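Local structure of ARO (armadillo repeats only protein) (Plasmodium falciparum Santa Lucia, 5EWP) at residues 91-95 / 106-110; 79-83 / 115-120; 205-211 / 246-250. The protein probably serves as an armadillo-repeat protein-binding scaffold in the translocation and attachment of rhoptries to the apical pole of the parasite. All blocks are in the same frame, centred on the assembly; numbering follows the deposited sequence.

Contact 1: 91-95 / 106-110; sequences FINLL and AVVAL
Phe91 lays one face of its ring against the methyl group of Ala109. This is a CH-pi contact: Ala109 CB sits 3.7 Å from the centroid of the Phe91 ring, 16° off the ring normal and displaced toward the CZ end. Phe91 CZ is the ring atom nearest to Ala109 CB, at 3.6 Å. The first torsion of Phe91 (chi1 -67°) sets CG opposite the carbonyl carbon and sends the ring off the helix toward 106-110. Alanine suits the place, since its single methyl lets the flat ring lie close to the partner helix.

The other contacts are aliphatic. Ala106 is the point where the backbones come nearest, its CA 5.0 Å from Phe91 CA, and its methyl fits into a hollow made by the carbonyl oxygen of Phe91, CB of Leu94 and one branch of Leu95. That branch, Leu95 CD2, lies 3.7 Å from Ala106 CB and also meets Val107 CG2, the two side chains crossing at about a right angle. The second branch goes to Leu110: Leu95 CD1 and Leu110 CD1 meet tip to tip at 3.7 Å. Leu110 then runs back alongside Phe91 in the opposite sense, its CG 3.8 Å from Phe91 CB. No hydrogen bond joins the segments, so shape and the burial of apolar groups hold them together.

The axes approach to 9.2 Å at 145° between their directions, a roughly antiparallel pair of neighbouring helices, of the kind that recurs in armadillo arrays. Helix 58-70 closes on Phe91 and Leu94 through Ala63, with Leu66 also touching the ring. Val107 turns to Met144, Ala147 and Cys148 of helix 142-156, so helix 100-113 is packed between earlier and later helices of the solenoid.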
ATOM      1  N   PHE A  91      10.227   6.576   4.750  1.00 13.40           N
ATOM      2  CA  PHE A  91       8.870   6.059   4.942  1.00 17.64           C
ATOM      3  C   PHE A  91       8.880   4.668   5.582  1.00 17.50           C
ATOM      4  O   PHE A  91       8.030   4.350   6.408  1.00 12.45           O
ATOM      5  CB  PHE A  91       8.099   6.004   3.614  1.00 12.13           C
ATOM      6  CG  PHE A  91       7.802   7.357   3.036  1.00 17.80           C
ATOM      7  CD1 PHE A  91       7.286   8.365   3.839  1.00 18.59           C
ATOM      8  CD2 PHE A  91       8.030   7.618   1.692  1.00 15.80           C
ATOM      9  CE1 PHE A  91       7.008   9.618   3.308  1.00 23.50           C
ATOM     10  CE2 PHE A  91       7.757   8.873   1.161  1.00 15.66           C
ATOM     11  CZ  PHE A  91       7.250   9.868   1.969  1.00 15.51           C
ATOM     12  N   ILE A  92       9.830   3.816   5.197  1.00 16.94           N
ATOM     13  CA  ILE A  92       9.869   2.488   5.805  1.00 15.99           C
ATOM     14  C   ILE A  92      10.139   2.602   7.302  1.00 15.27           C
ATOM     15  O   ILE A  92       9.564   1.873   8.113  1.00 20.21           O
ATOM     16  CB  ILE A  92      10.916   1.588   5.112  1.00 16.58           C
ATOM     17  CG1 ILE A  92      10.411   1.261   3.703  1.00 13.24           C
ATOM     18  CG2 ILE A  92      11.109   0.298   5.899  1.00 24.29           C
ATOM     19  CD1 ILE A  92      11.433   0.574   2.786  1.00 14.03           C
ATOM     20  N   ASN A  93      10.948   3.583   7.673  1.00 13.29           N
ATOM     21  CA  ASN A  93      11.177   3.848   9.086  1.00 17.07           C
ATOM     22  C   ASN A  93       9.886   4.269   9.793  1.00 21.26           C
ATOM     23  O   ASN A  93       9.637   3.890  10.942  1.00 17.86           O
ATOM     24  CB  ASN A  93      12.235   4.931   9.247  1.00 21.74           C
ATOM     25  CG  ASN A  93      12.699   5.066  10.665  1.00 39.31           C
ATOM     26  OD1 ASN A  93      13.041   4.074  11.309  1.00 45.72           O
ATOM     27  ND2 ASN A  93      12.716   6.293  11.170  1.00 41.32           N
ATOM     28  N   LEU A  94       9.055   5.050   9.109  1.00 17.30           N
ATOM     29  CA  LEU A  94       7.777   5.474   9.707  1.00 17.87           C
ATOM     30  C   LEU A  94       6.830   4.273   9.884  1.00 18.33           C
ATOM     31  O   LEU A  94       6.011   4.239  10.791  1.00 15.16           O
ATOM     32  CB  LEU A  94       7.122   6.552   8.843  1.00 16.27           C
ATOM     33  CG  LEU A  94       7.713   7.964   8.830  1.00 22.12           C
ATOM     34  CD1 LEU A  94       6.842   8.890   7.982  1.00 23.06           C
ATOM     35  CD2 LEU A  94       7.788   8.491  10.225  1.00 27.55           C
ATOM     36  N   LEU A  95       6.966   3.267   9.029  1.00 17.57           N
ATOM     37  CA  LEU A  95       6.148   2.065   9.149  1.00 17.38           C
ATOM     38  C   LEU A  95       6.399   1.335  10.469  1.00 18.40           C
ATOM     39  O   LEU A  95       5.569   0.551  10.920  1.00 19.92           O
ATOM     40  CB  LEU A  95       6.420   1.114   7.973  1.00 15.93           C
ATOM     41  CG  LEU A  95       5.976   1.628   6.603  1.00 11.57           C
ATOM     42  CD1 LEU A  95       6.392   0.634   5.509  1.00 13.64           C
ATOM     43  CD2 LEU A  95       4.468   1.841   6.570  1.00 16.40           C
ATOM     44  N   ALA A 106       2.841   6.972   5.824  1.00 11.39           N
ATOM     45  CA  ALA A 106       3.868   6.212   5.098  1.00 11.47           C
ATOM     46  C   ALA A 106       3.259   5.223   4.114  1.00 16.10           C
ATOM     47  O   ALA A 106       3.743   5.081   2.995  1.00 15.39           O
ATOM     48  CB  ALA A 106       4.798   5.465   6.100  1.00 12.85           C
ATOM     49  N   VAL A 107       2.204   4.531   4.524  1.00 11.02           N
ATOM     50  CA  VAL A 107       1.512   3.623   3.620  1.00 15.25           C
ATOM     51  C   VAL A 107       0.916   4.376   2.430  1.00 16.10           C
ATOM     52  O   VAL A 107       1.086   3.962   1.282  1.00 11.97           O
ATOM     53  CB  VAL A 107       0.396   2.848   4.360  1.00 14.62           C
ATOM     54  CG1 VAL A 107      -0.542   2.170   3.372  1.00 11.43           C
ATOM     55  CG2 VAL A 107       1.017   1.824   5.308  1.00 16.70           C
ATOM     56  N   VAL A 108       0.226   5.486   2.697  1.00 15.04           N
ATOM     57  CA  VAL A 108      -0.325   6.280   1.597  1.00 11.32           C
ATOM     58  C   VAL A 108       0.784   6.753   0.639  1.00  9.74           C
ATOM     59  O   VAL A 108       0.657   6.584  -0.588  1.00 15.13           O
ATOM     60  CB  VAL A 108      -1.115   7.496   2.120  1.00 14.59           C
ATOM     61  CG1 VAL A 108      -1.527   8.406   0.950  1.00 15.99           C
ATOM     62  CG2 VAL A 108      -2.335   7.014   2.915  1.00 12.68           C
ATOM     63  N   ALA A 109       1.872   7.299   1.182  1.00 11.87           N
ATOM     64  CA  ALA A 109       2.986   7.773   0.335  1.00 13.69           C
ATOM     65  C   ALA A 109       3.555   6.644  -0.513  1.00 14.52           C
ATOM     66  O   ALA A 109       3.730   6.794  -1.724  1.00 13.28           O
ATOM     67  CB  ALA A 109       4.109   8.387   1.171  1.00 14.25           C
ATOM     68  N   LEU A 110       3.858   5.528   0.131  1.00 11.57           N
ATOM     69  CA  LEU A 110       4.469   4.398  -0.583  1.00 13.76           C
ATOM     70  C   LEU A 110       3.528   3.830  -1.630  1.00 15.71           C
ATOM     71  O   LEU A 110       3.968   3.409  -2.700  1.00 15.01           O
ATOM     72  CB  LEU A 110       4.899   3.306   0.407  1.00 12.08           C
ATOM     73  CG  LEU A 110       6.100   3.688   1.288  1.00 13.98           C
ATOM     74  CD1 LEU A 110       6.244   2.710   2.425  1.00 14.03           C
ATOM     75  CD2 LEU A 110       7.403   3.719   0.471  1.00 12.18           C
TER

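Contact 2: 79-83 / 115-120; sequences KDAIR and VDNVKN
Arg83 and Asn120 meet through a hydrogen bond from NH1 to OD1, 2.8 Å long, leaving in the guanidinium plane but reaching the oxygen from above its carbonyl plane. The other end of the same amide is used too: Asn120 ND2 donates to Lys79 O at 3.1 Å and 164°. Asparagine suits this place because one amide can both accept from a side chain and donate to a main-chain carbonyl. Beside it, Asn117 ND2 gives a nearly straight bond to Asp80 OD1 (3.0 Å), coming from above the carboxylate plane. Lys119 CB lies over one guanidinium face, 3.6 Å from Arg83 NH1. Lys79, extended beyond CG, spans to the loop and donates from NZ to Val115 O at 2.7 Å.

Asn117 is the N-cap of helix 118-126: its OD1 accepts from Asn120 N at 2.9 Å while its ND2 holds Asp80. The polar seam thus joins helix 77-84 to the start of helix 118-126, three helices further along the armadillo array.

Arg83 is held in turn by its own helix. The Arg83 chain bends at chi3 (68°), bringing Arg83 NH1 to the anti lone pair of Asp80 OD1 in a 2.8 Å salt bridge, so that this oxygen takes two donors. In the second shell, Leu113 O accepts another bond from Asn120 ND2, and Ile88 of helix 87-95 touches both Arg83 and Asn120.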
ATOM      1  N   LYS A  79       7.575  11.661  -8.082  1.00 18.69           N
ATOM      2  CA  LYS A  79       7.849  10.299  -7.625  1.00 18.75           C
ATOM      3  C   LYS A  79       9.327   9.971  -7.675  1.00 16.25           C
ATOM      4  O   LYS A  79       9.836   9.240  -6.824  1.00 13.78           O
ATOM      5  CB  LYS A  79       7.048   9.278  -8.448  1.00 16.52           C
ATOM      6  CG  LYS A  79       5.543   9.366  -8.187  1.00 14.64           C
ATOM      7  CD  LYS A  79       4.783   8.326  -9.001  1.00 18.99           C
ATOM      8  CE  LYS A  79       3.289   8.500  -8.790  1.00 22.26           C
ATOM      9  NZ  LYS A  79       2.526   7.377  -9.380  1.00 28.88           N
ATOM     10  N   ASP A  80      10.024  10.501  -8.680  1.00 18.85           N
ATOM     11  CA  ASP A  80      11.464  10.319  -8.765  1.00 15.06           C
ATOM     12  C   ASP A  80      12.203  11.208  -7.774  1.00 14.25           C
ATOM     13  O   ASP A  80      13.165  10.765  -7.156  1.00 18.09           O
ATOM     14  CB  ASP A  80      11.982  10.611 -10.184  1.00 23.00           C
ATOM     15  CG  ASP A  80      11.539   9.571 -11.199  1.00 29.08           C
ATOM     16  OD1 ASP A  80      11.602   8.355 -10.900  1.00 24.86           O
ATOM     17  OD2 ASP A  80      11.137   9.973 -12.310  1.00 28.39           O
ATOM     18  N   ALA A  81      11.771  12.461  -7.641  1.00 15.59           N
ATOM     19  CA  ALA A  81      12.419  13.394  -6.717  1.00 18.55           C
ATOM     20  C   ALA A  81      12.380  12.852  -5.288  1.00 25.65           C
ATOM     21  O   ALA A  81      13.339  12.989  -4.517  1.00 17.57           O
ATOM     22  CB  ALA A  81      11.761  14.767  -6.791  1.00 20.71           C
ATOM     23  N   ILE A  82      11.254  12.241  -4.933  1.00 18.74           N
ATOM     24  CA  ILE A  82      11.097  11.703  -3.592  1.00 14.08           C
ATOM     25  C   ILE A  82      12.041  10.523  -3.371  1.00 14.67           C
ATOM     26  O   ILE A  82      12.699  10.433  -2.351  1.00 15.74           O
ATOM     27  CB  ILE A  82       9.641  11.305  -3.344  1.00 18.22           C
ATOM     28  CG1 ILE A  82       8.793  12.584  -3.283  1.00 17.95           C
ATOM     29  CG2 ILE A  82       9.501  10.496  -2.026  1.00 14.13           C
ATOM     30  CD1 ILE A  82       7.282  12.370  -3.315  1.00 15.29           C
ATOM     31  N   ARG A  83      12.170   9.642  -4.354  1.00 14.26           N
ATOM     32  CA  ARG A  83      13.126   8.546  -4.211  1.00 14.16           C
ATOM     33  C   ARG A  83      14.546   9.086  -4.032  1.00 13.31           C
ATOM     34  O   ARG A  83      15.282   8.643  -3.161  1.00 15.76           O
ATOM     35  CB  ARG A  83      13.085   7.617  -5.433  1.00 14.44           C
ATOM     36  CG  ARG A  83      14.092   6.461  -5.338  1.00 13.63           C
ATOM     37  CD  ARG A  83      14.112   5.637  -6.623  1.00 18.69           C
ATOM     38  NE  ARG A  83      14.668   6.398  -7.739  1.00 17.57           N
ATOM     39  CZ  ARG A  83      13.967   6.899  -8.753  1.00 15.29           C
ATOM     40  NH1 ARG A  83      12.650   6.741  -8.816  1.00 15.08           N
ATOM     41  NH2 ARG A  83      14.596   7.581  -9.714  1.00 16.06           N
ATOM     42  N   VAL A 115       3.208   3.442  -7.913  1.00 14.54           N
ATOM     43  CA  VAL A 115       2.407   3.458  -9.132  1.00 15.11           C
ATOM     44  C   VAL A 115       3.205   4.032 -10.297  1.00 16.43           C
ATOM     45  O   VAL A 115       3.718   5.150 -10.232  1.00 15.98           O
ATOM     46  CB  VAL A 115       1.108   4.260  -8.964  1.00 19.54           C
ATOM     47  CG1 VAL A 115       0.341   4.294 -10.284  1.00 20.19           C
ATOM     48  CG2 VAL A 115       0.252   3.628  -7.876  1.00 24.01           C
ATOM     49  N   ASP A 116       3.303   3.249 -11.367  1.00 19.22           N
ATOM     50  CA  ASP A 116       4.004   3.696 -12.562  1.00 15.58           C
ATOM     51  C   ASP A 116       5.418   4.174 -12.253  1.00 16.06           C
ATOM     52  O   ASP A 116       5.861   5.218 -12.750  1.00 16.97           O
ATOM     53  CB  ASP A 116       3.226   4.818 -13.272  1.00 22.40           C
ATOM     54  CG  ASP A 116       1.936   4.329 -13.915  1.00 26.20           C
ATOM     55  OD1 ASP A 116       1.829   3.128 -14.224  1.00 27.90           O
ATOM     56  OD2 ASP A 116       1.023   5.156 -14.108  1.00 32.24           O
ATOM     57  N   ASN A 117       6.136   3.431 -11.416  1.00 13.39           N
ATOM     58  CA  ASN A 117       7.511   3.815 -11.136  1.00 13.63           C
ATOM     59  C   ASN A 117       8.282   2.607 -10.669  1.00 14.01           C
ATOM     60  O   ASN A 117       8.309   2.259  -9.487  1.00 13.85           O
ATOM     61  CB  ASN A 117       7.598   4.969 -10.109  1.00 13.09           C
ATOM     62  CG  ASN A 117       8.978   5.597 -10.094  1.00 13.89           C
ATOM     63  OD1 ASN A 117       9.964   4.944  -9.739  1.00 14.26           O
ATOM     64  ND2 ASN A 117       9.065   6.859 -10.498  1.00 18.10           N
ATOM     65  N   VAL A 118       8.871   1.929 -11.644  1.00 12.43           N
ATOM     66  CA  VAL A 118       9.569   0.691 -11.390  1.00 11.15           C
ATOM     67  C   VAL A 118      10.773   0.858 -10.466  1.00 11.95           C
ATOM     68  O   VAL A 118      11.019   0.020  -9.586  1.00 11.78           O
ATOM     69  CB  VAL A 118       9.982   0.083 -12.740  1.00 16.54           C
ATOM     70  CG1 VAL A 118      11.008  -0.959 -12.529  1.00 30.53           C
ATOM     71  CG2 VAL A 118       8.736  -0.482 -13.418  1.00 17.00           C
ATOM     72  N   LYS A 119      11.511   1.950 -10.630  1.00 14.52           N
ATOM     73  CA  LYS A 119      12.658   2.198  -9.759  1.00 13.96           C
ATOM     74  C   LYS A 119      12.248   2.284  -8.295  1.00 16.20           C
ATOM     75  O   LYS A 119      12.935   1.760  -7.426  1.00 12.96           O
ATOM     76  CB  LYS A 119      13.377   3.483 -10.159  1.00 16.11           C
ATOM     77  CG  LYS A 119      14.241   3.308 -11.409  1.00 15.66           C
ATOM     78  CD  LYS A 119      15.058   4.540 -11.716  1.00 16.73           C
ATOM     79  CE  LYS A 119      15.961   4.274 -12.912  1.00 24.43           C
ATOM     80  NZ  LYS A 119      16.881   5.415 -13.186  1.00 24.40           N
ATOM     81  N   ASN A 120      11.132   2.954  -8.034  1.00 13.78           N
ATOM     82  CA  ASN A 120      10.638   3.053  -6.665  1.00 11.13           C
ATOM     83  C   ASN A 120      10.271   1.699  -6.094  1.00 10.39           C
ATOM     84  O   ASN A 120      10.528   1.422  -4.921  1.00 12.58           O
ATOM     85  CB  ASN A 120       9.417   3.977  -6.586  1.00 12.32           C
ATOM     86  CG  ASN A 120       9.783   5.435  -6.749  1.00 11.69           C
ATOM     87  OD1 ASN A 120      10.952   5.783  -6.738  1.00 17.05           O
ATOM     88  ND2 ASN A 120       8.767   6.303  -6.865  1.00 12.82           N
TER

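Contact 3: 205-211 / 246-250; sequences ILNDGDE and LLLRL
Leu206 lies over one face of the Arg249 guanidinium, its CD2 branch displaced toward the rim and 3.6 Å from NH1, while CD1 lies 3.9 Å from NH2. A leucine suits this flat group, which can accept apolar cover on its face and still donate in its plane. In that plane Arg249 NH1 forms a salt bridge with Glu211 OE2 (2.9 Å, N-H...O angle 151°), the oxygen being met on its anti side. Carboxylate and guanidinium planes stand 82° apart, so one oxygen takes the bond and the groups do not pair side by side. With CG anti to the backbone N (chi1 -168°), Arg249 CG comes to 3.2 Å from Glu211 OE2, and the bend at chi3 turns the guanidinium so that NH1 reaches the same oxygen.

Leu206 and Glu211 belong to a small beta hairpin that follows helix 192-205. A type I' turn from Asn207 to Asp210 closes it, and Gly209 takes backbone angles at which a CB would press on the preceding carbonyl oxygen. A water links the turn to the arginine, donating to Gly209 O and accepting from Arg249 NH1 at 3.0 Å.

Beneath the polar group, Ile205 CD1 packs on Leu246 CD1 (3.9 Å) and, more distantly, on Leu250 CD2 (4.2 Å). Val219 of helix 213-220 touches both Ile205 and Leu250, while Leu246 also meets Ile198 and Leu201 of helix 192-205.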
ATOM      1  N   ILE A 205       0.538 -15.377  -9.745  1.00 21.52           N
ATOM      2  CA  ILE A 205       0.655 -16.678 -10.405  1.00 17.42           C
ATOM      3  C   ILE A 205       1.311 -16.537 -11.773  1.00 20.66           C
ATOM      4  O   ILE A 205       2.098 -17.394 -12.175  1.00 27.64           O
ATOM      5  CB  ILE A 205      -0.727 -17.354 -10.562  1.00 27.01           C
ATOM      6  CG1 ILE A 205      -1.299 -17.729  -9.191  1.00 23.13           C
ATOM      7  CG2 ILE A 205      -0.644 -18.597 -11.470  1.00 26.38           C
ATOM      8  CD1 ILE A 205      -2.791 -17.973  -9.206  1.00 27.44           C
ATOM      9  N   LEU A 206       0.997 -15.451 -12.472  1.00 18.80           N
ATOM     10  CA  LEU A 206       1.427 -15.276 -13.856  1.00 26.69           C
ATOM     11  C   LEU A 206       2.698 -14.448 -13.999  1.00 28.71           C
ATOM     12  O   LEU A 206       2.887 -13.449 -13.304  1.00 22.84           O
ATOM     13  CB  LEU A 206       0.308 -14.625 -14.668  1.00 27.56           C
ATOM     14  CG  LEU A 206      -1.021 -15.378 -14.641  1.00 32.88           C
ATOM     15  CD1 LEU A 206      -2.134 -14.553 -15.276  1.00 24.01           C
ATOM     16  CD2 LEU A 206      -0.868 -16.736 -15.325  1.00 34.86           C
ATOM     17  N   ASN A 207       3.552 -14.875 -14.926  1.00 26.55           N
ATOM     18  CA  ASN A 207       4.663 -14.058 -15.396  1.00 30.09           C
ATOM     19  C   ASN A 207       4.375 -13.721 -16.844  1.00 32.95           C
ATOM     20  O   ASN A 207       4.524 -14.571 -17.723  1.00 29.65           O
ATOM     21  CB  ASN A 207       5.999 -14.786 -15.255  1.00 34.15           C
ATOM     22  CG  ASN A 207       7.164 -13.971 -15.785  1.00 46.77           C
ATOM     23  OD1 ASN A 207       7.001 -12.821 -16.186  1.00 51.07           O
ATOM     24  ND2 ASN A 207       8.339 -14.576 -15.818  1.00 50.68           N
ATOM     25  N   ASP A 208       3.938 -12.484 -17.076  1.00 32.56           N
ATOM     26  CA  ASP A 208       3.509 -12.022 -18.397  1.00 45.09           C
ATOM     27  C   ASP A 208       2.606 -13.026 -19.109  1.00 48.95           C
ATOM     28  O   ASP A 208       2.883 -13.413 -20.238  1.00 47.44           O
ATOM     29  CB  ASP A 208       4.732 -11.699 -19.272  1.00 49.86           C
ATOM     30  N   GLY A 209       1.529 -13.433 -18.441  1.00 44.84           N
ATOM     31  CA  GLY A 209       0.544 -14.322 -19.033  1.00 43.66           C
ATOM     32  C   GLY A 209       0.844 -15.798 -18.853  1.00 43.59           C
ATOM     33  O   GLY A 209      -0.048 -16.645 -18.963  1.00 45.84           O
ATOM     34  N   ASP A 210       2.105 -16.114 -18.575  1.00 42.16           N
ATOM     35  CA  ASP A 210       2.517 -17.500 -18.403  1.00 40.40           C
ATOM     36  C   ASP A 210       2.367 -17.908 -16.947  1.00 38.35           C
ATOM     37  O   ASP A 210       2.827 -17.215 -16.037  1.00 29.49           O
ATOM     38  CB  ASP A 210       3.965 -17.708 -18.857  1.00 37.39           C
ATOM     39  N   GLU A 211       1.719 -19.046 -16.747  1.00 33.47           N
ATOM     40  CA  GLU A 211       1.506 -19.604 -15.430  1.00 30.61           C
ATOM     41  C   GLU A 211       2.832 -20.082 -14.840  1.00 37.74           C
ATOM     42  O   GLU A 211       3.583 -20.814 -15.489  1.00 35.94           O
ATOM     43  CB  GLU A 211       0.522 -20.760 -15.527  1.00 40.16           C
ATOM     44  CG  GLU A 211      -0.553 -20.778 -14.495  1.00 40.22           C
ATOM     45  CD  GLU A 211      -1.531 -21.894 -14.748  1.00 43.53           C
ATOM     46  OE1 GLU A 211      -1.077 -23.050 -14.842  1.00 39.89           O
ATOM     47  OE2 GLU A 211      -2.741 -21.616 -14.855  1.00 46.62           O
ATOM     48  N   LEU A 246     -10.543 -17.212 -11.739  1.00 42.41           N
ATOM     49  CA  LEU A 246      -9.400 -17.646 -10.943  1.00 37.66           C
ATOM     50  C   LEU A 246      -9.653 -19.028 -10.366  1.00 35.99           C
ATOM     51  O   LEU A 246      -8.736 -19.846 -10.284  1.00 34.59           O
ATOM     52  CB  LEU A 246      -9.091 -16.649  -9.824  1.00 30.09           C
ATOM     53  CG  LEU A 246      -7.937 -17.006  -8.875  1.00 35.35           C
ATOM     54  CD1 LEU A 246      -6.652 -17.330  -9.623  1.00 37.42           C
ATOM     55  CD2 LEU A 246      -7.695 -15.877  -7.878  1.00 33.71           C
ATOM     56  N   LEU A 247     -10.902 -19.285  -9.980  1.00 36.48           N
ATOM     57  CA  LEU A 247     -11.288 -20.575  -9.416  1.00 48.95           C
ATOM     58  C   LEU A 247     -10.968 -21.710 -10.385  1.00 50.26           C
ATOM     59  O   LEU A 247     -10.329 -22.695 -10.011  1.00 49.82           O
ATOM     60  CB  LEU A 247     -12.778 -20.580  -9.071  1.00 46.66           C
ATOM     61  CG  LEU A 247     -13.300 -21.722  -8.201  1.00 49.77           C
ATOM     62  CD1 LEU A 247     -12.446 -21.900  -6.958  1.00 46.29           C
ATOM     63  CD2 LEU A 247     -14.749 -21.471  -7.831  1.00 54.66           C
ATOM     64  N   LEU A 248     -11.395 -21.548 -11.636  1.00 50.65           N
ATOM     65  CA  LEU A 248     -11.121 -22.519 -12.691  1.00 53.18           C
ATOM     66  C   LEU A 248      -9.629 -22.805 -12.837  1.00 50.79           C
ATOM     67  O   LEU A 248      -9.231 -23.936 -13.112  1.00 47.80           O
ATOM     68  CB  LEU A 248     -11.680 -22.028 -14.030  1.00 54.50           C
ATOM     69  CG  LEU A 248     -13.197 -21.849 -14.128  1.00 62.30           C
ATOM     70  CD1 LEU A 248     -13.595 -21.365 -15.520  1.00 64.90           C
ATOM     71  CD2 LEU A 248     -13.923 -23.137 -13.764  1.00 63.44           C
ATOM     72  N   ARG A 249      -8.807 -21.773 -12.669  1.00 43.16           N
ATOM     73  CA  ARG A 249      -7.366 -21.923 -12.805  1.00 33.18           C
ATOM     74  C   ARG A 249      -6.783 -22.803 -11.708  1.00 38.81           C
ATOM     75  O   ARG A 249      -5.838 -23.559 -11.942  1.00 41.49           O
ATOM     76  CB  ARG A 249      -6.683 -20.550 -12.794  1.00 38.37           C
ATOM     77  CG  ARG A 249      -5.233 -20.590 -13.202  1.00 42.58           C
ATOM     78  CD  ARG A 249      -4.539 -19.245 -13.029  1.00 44.15           C
ATOM     79  NE  ARG A 249      -4.979 -18.231 -13.991  1.00 39.16           N
ATOM     80  CZ  ARG A 249      -4.529 -18.131 -15.240  1.00 40.64           C
ATOM     81  NH1 ARG A 249      -3.654 -19.012 -15.707  1.00 40.45           N
ATOM     82  NH2 ARG A 249      -4.977 -17.170 -16.038  1.00 35.13           N
ATOM     83  N   LEU A 250      -7.349 -22.691 -10.511  1.00 32.86           N
ATOM     84  CA  LEU A 250      -6.839 -23.398  -9.341  1.00 43.49           C
ATOM     85  C   LEU A 250      -7.429 -24.792  -9.202  1.00 45.88           C
ATOM     86  O   LEU A 250      -6.874 -25.637  -8.502  1.00 48.53           O
ATOM     87  CB  LEU A 250      -7.137 -22.598  -8.068  1.00 39.07           C
ATOM     88  CG  LEU A 250      -6.539 -21.193  -7.984  1.00 39.20           C
ATOM     89  CD1 LEU A 250      -7.102 -20.451  -6.772  1.00 34.49           C
ATOM     90  CD2 LEU A 250      -5.023 -21.265  -7.917  1.00 35.01           C
TER
HETATM   91  O   HOH W   1      -2.344 -18.834 -18.353  1.00 44.00           O

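Contacts 1 and 2 are neighbours, their centres 14 Å apart, and they touch where Phe91 CE2 comes to 4.0 Å from Ile82 CG2. Along the chain, contact 1 falls wholly between the two segments of contact 2: helix 77-84 leads into helix 87-95, and helix 100-113 into helix 118-126. The buried apolar pairing of contact 1 has the polar surface pairing of contact 2 next to it. Contact 3 comes later in the chain, toward the C-terminal end of the solenoid, with its centre 31 Å from that of contact 1 and 28 Å from that of contact 2; even the nearest atoms of contacts 2 and 3 are about 13 Å apart.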